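Local structure of alginate lyase (Paenibacillus sp. FPU-7, 6KFN) at residues 16-21 / 80-85. The protein cleaves alginate as a polysaccharide lyase, probably acting at mannuronate linkages by beta-elimination, and is built as a right-handed parallel beta-helix. Residues are numbered along the deposited sequence; the frame is centred on the assembly and turned at random. Where two conformers were deposited one is given.
Sequences SALKNA and DYWNIT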
ATOM      1  N   SER A  16       8.982  22.474 -10.781  1.00  9.66           N
ATOM      2  CA  SER A  16       9.503  22.683 -12.132  0.79 11.35           C
ATOM      3  C   SER A  16      10.131  21.409 -12.668  1.00  8.77           C
ATOM      4  O   SER A  16       9.963  21.077 -13.839  1.00  9.40           O
ATOM      5  CB  SER A  16      10.538  23.822 -12.114  0.79 10.74           C
ATOM      6  OG  SER A  16       9.985  25.075 -11.753  0.79 18.87           O
ATOM      7  N   ALA A  17      10.887  20.704 -11.820  1.00  7.74           N
ATOM      8  CA  ALA A  17      11.553  19.480 -12.250  1.00  8.14           C
ATOM      9  C   ALA A  17      10.529  18.427 -12.654  1.00  7.60           C
ATOM     10  O   ALA A  17      10.740  17.693 -13.630  1.00  9.10           O
ATOM     11  CB  ALA A  17      12.457  18.932 -11.146  1.00  7.92           C
ATOM     12  N   LEU A  18       9.427  18.336 -11.924  1.00  8.19           N
ATOM     13  CA  LEU A  18       8.375  17.393 -12.296  1.00  8.32           C
ATOM     14  C   LEU A  18       7.709  17.811 -13.607  1.00  9.55           C
ATOM     15  O   LEU A  18       7.496  16.973 -14.492  1.00 10.40           O
ATOM     16  CB  LEU A  18       7.364  17.239 -11.172  1.00  9.65           C
ATOM     17  CG  LEU A  18       7.931  16.570  -9.919  1.00  8.79           C
ATOM     18  CD1 LEU A  18       6.900  16.625  -8.790  1.00  9.28           C
ATOM     19  CD2 LEU A  18       8.334  15.125 -10.197  1.00  9.90           C
ATOM     20  N   LYS A  19       7.397  19.093 -13.763  1.00  9.23           N
ATOM     21  CA  LYS A  19       6.726  19.566 -14.976  1.00 10.86           C
ATOM     22  C   LYS A  19       7.580  19.270 -16.207  1.00 10.32           C
ATOM     23  O   LYS A  19       7.059  18.919 -17.262  1.00 14.31           O
ATOM     24  CB  LYS A  19       6.413  21.060 -14.860  1.00 12.93           C
ATOM     25  CG  LYS A  19       5.710  21.654 -16.066  1.00 26.19           C
ATOM     26  CD  LYS A  19       5.364  23.133 -15.824  1.00 41.19           C
ATOM     27  CE  LYS A  19       5.018  23.888 -17.106  1.00 41.43           C
ATOM     28  NZ  LYS A  19       4.354  25.178 -16.782  1.00 54.19           N
ATOM     29  N   ASN A  20       8.889  19.396 -16.072  1.00  9.04           N
ATOM     30  CA  ASN A  20       9.854  19.223 -17.155  1.00  8.85           C
ATOM     31  C   ASN A  20      10.529  17.867 -17.121  1.00  8.95           C
ATOM     32  O   ASN A  20      11.585  17.683 -17.733  1.00  9.94           O
ATOM     33  CB  ASN A  20      10.896  20.362 -17.080  1.00  9.23           C
ATOM     34  CG  ASN A  20      11.942  20.342 -18.174  1.00 12.13           C
ATOM     35  OD1 ASN A  20      13.154  20.344 -17.885  1.00 13.01           O
ATOM     36  ND2 ASN A  20      11.507  20.463 -19.423  1.00 18.49           N
ATOM     37  N   ALA A  21       9.943  16.879 -16.441  1.00  8.81           N
ATOM     38  CA  ALA A  21      10.604  15.602 -16.274  1.00  9.13           C
ATOM     39  C   ALA A  21      10.729  14.880 -17.605  1.00  9.46           C
ATOM     40  O   ALA A  21       9.791  14.861 -18.413  1.00 10.39           O
ATOM     41  CB  ALA A  21       9.836  14.730 -15.290  1.00 10.37           C
ATOM     42  N   ASP A  80       4.523   6.261 -16.143  1.00  6.03           N
ATOM     43  CA  ASP A  80       5.159   4.973 -15.947  1.00  5.58           C
ATOM     44  C   ASP A  80       6.649   5.109 -15.653  1.00  5.39           C
ATOM     45  O   ASP A  80       7.285   6.106 -15.995  1.00  6.16           O
ATOM     46  CB  ASP A  80       5.013   4.108 -17.220  1.00  6.40           C
ATOM     47  CG  ASP A  80       3.593   3.780 -17.583  1.00  7.43           C
ATOM     48  OD1 ASP A  80       2.667   3.897 -16.757  1.00  7.19           O
ATOM     49  OD2 ASP A  80       3.414   3.333 -18.738  1.00 12.80           O
ATOM     50  N   TYR A  81       7.227   4.076 -15.030  1.00  5.25           N
ATOM     51  CA  TYR A  81       8.677   3.968 -14.893  1.00  5.58           C
ATOM     52  C   TYR A  81       9.269   5.147 -14.109  1.00  5.59           C
ATOM     53  O   TYR A  81      10.272   5.742 -14.512  1.00  6.53           O
ATOM     54  CB  TYR A  81       9.366   3.757 -16.248  1.00  6.13           C
ATOM     55  CG  TYR A  81       9.178   2.368 -16.792  1.00  7.15           C
ATOM     56  CD1 TYR A  81       9.918   1.299 -16.244  1.00  8.49           C
ATOM     57  CD2 TYR A  81       8.322   2.092 -17.828  1.00  8.48           C
ATOM     58  CE1 TYR A  81       9.801   0.019 -16.691  1.00 10.85           C
ATOM     59  CE2 TYR A  81       8.186   0.732 -18.295  1.00 10.93           C
ATOM     60  CZ  TYR A  81       8.945  -0.233 -17.706  1.00 11.61           C
ATOM     61  OH  TYR A  81       8.828  -1.539 -18.173  1.00 18.43           O
ATOM     62  N   TRP A  82       8.679   5.394 -12.942  1.00  5.40           N
ATOM     63  CA  TRP A  82       9.269   6.224 -11.915  1.00  5.35           C
ATOM     64  C   TRP A  82       9.902   5.349 -10.842  1.00  5.24           C
ATOM     65  O   TRP A  82       9.302   4.366 -10.415  1.00  5.87           O
ATOM     66  CB  TRP A  82       8.210   7.126 -11.233  1.00  5.83           C
ATOM     67  CG  TRP A  82       7.698   8.204 -12.130  1.00  6.38           C
ATOM     68  CD1 TRP A  82       6.839   8.029 -13.191  1.00  7.96           C
ATOM     69  CD2 TRP A  82       8.078   9.591 -12.116  1.00  6.72           C
ATOM     70  NE1 TRP A  82       6.628   9.222 -13.820  1.00  8.84           N
ATOM     71  CE2 TRP A  82       7.396  10.196 -13.207  1.00  8.18           C
ATOM     72  CE3 TRP A  82       8.890  10.375 -11.287  1.00  7.06           C
ATOM     73  CZ2 TRP A  82       7.502  11.542 -13.470  1.00  9.44           C
ATOM     74  CZ3 TRP A  82       8.986  11.721 -11.565  1.00  8.87           C
ATOM     75  CH2 TRP A  82       8.308  12.280 -12.650  1.00 11.68           C
ATOM     76  N   ASN A  83      11.076   5.758 -10.369  1.00  5.31           N
ATOM     77  CA  ASN A  83      11.703   5.248  -9.146  1.00  5.55           C
ATOM     78  C   ASN A  83      11.606   6.342  -8.096  1.00  5.40           C
ATOM     79  O   ASN A  83      12.132   7.436  -8.289  1.00  6.90           O
ATOM     80  CB  ASN A  83      13.157   4.891  -9.387  1.00  6.07           C
ATOM     81  CG  ASN A  83      13.326   3.695 -10.322  1.00  6.64           C
ATOM     82  OD1 ASN A  83      12.374   2.922 -10.542  1.00  7.43           O
ATOM     83  ND2 ASN A  83      14.532   3.498 -10.823  1.00  9.45           N
ATOM     84  N   ILE A  84      10.870   6.041  -7.037  1.00  5.34           N
ATOM     85  CA  ILE A  84      10.592   6.967  -5.938  0.66  5.26           C
ATOM     86  C   ILE A  84      11.277   6.384  -4.714  1.00  5.33           C
ATOM     87  O   ILE A  84      10.871   5.322  -4.239  1.00  5.44           O
ATOM     88  CB  ILE A  84       9.070   7.105  -5.741  0.66  5.91           C
ATOM     89  CG1 ILE A  84       8.398   7.589  -7.027  0.66  6.96           C
ATOM     90  CG2 ILE A  84       8.780   8.031  -4.578  0.66  6.17           C
ATOM     91  CD1 ILE A  84       6.930   7.313  -7.105  0.66  7.24           C
ATOM     92  N   THR A  85      12.350   7.040  -4.236  1.00  5.28           N
ATOM     93  CA  THR A  85      13.301   6.377  -3.356  1.00  5.66           C
ATOM     94  C   THR A  85      13.671   7.253  -2.173  1.00  5.79           C
ATOM     95  O   THR A  85      14.095   8.395  -2.335  1.00  6.67           O
ATOM     96  CB  THR A  85      14.581   6.019  -4.144  1.00  6.76           C
ATOM     97  OG1 THR A  85      14.198   5.272  -5.293  1.00  8.38           O
ATOM     98  CG2 THR A  85      15.533   5.242  -3.280  1.00  9.25           C
TER
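The CZ3-CH2 end of the W82 indole meets L18 CD2 from one side of the ring plane and A21 CB from the other, both obliquely. This is apolar packing at the N-terminal end of a right-handed parallel beta-helix, between the end of helix 11-19 with the loop after it and strand 82-85. L18 CD2 lies 3.7 Å from W82 CZ3 and slightly farther from CH2, straddling one ring bond. A21 CB touches at a single point, 3.9 Å from W82 CH2. The angle at CH2 between the two methyls is about 88°, so they come to it from different directions.

The reach comes mostly from the tryptophan: the nearest CA atoms, those of A21 and W82, are 10.4 Å apart. Its CB points toward 16-21, and with CG anti to the carbonyl carbon (chi1 -70°) and the ring turned by chi2 73°, the six-membered ring is the part that reaches L18 and A21. L18 adds only the end of its side chain, CD1 continuing the chain away from CA while CD2 branches off to the ring. A21 takes its place as the chain leaves the helix at N20; its N still bonds to L18 O at 3.1 Å, which keeps the two contacting residues together.

The indole reaches past strand 51-55, the parallel neighbour of 82-85, packing on I51, A41 of strand 39-41 and V77 of strand 73-77. F39 touches L18, and A43 touches A21. Contact between the two segments is entirely apolar, burying 103 Å² in total; the one polar atom of the ring is satisfied outside them, W82 NE1 hydrogen-bonding to the backbone oxygen A43 O.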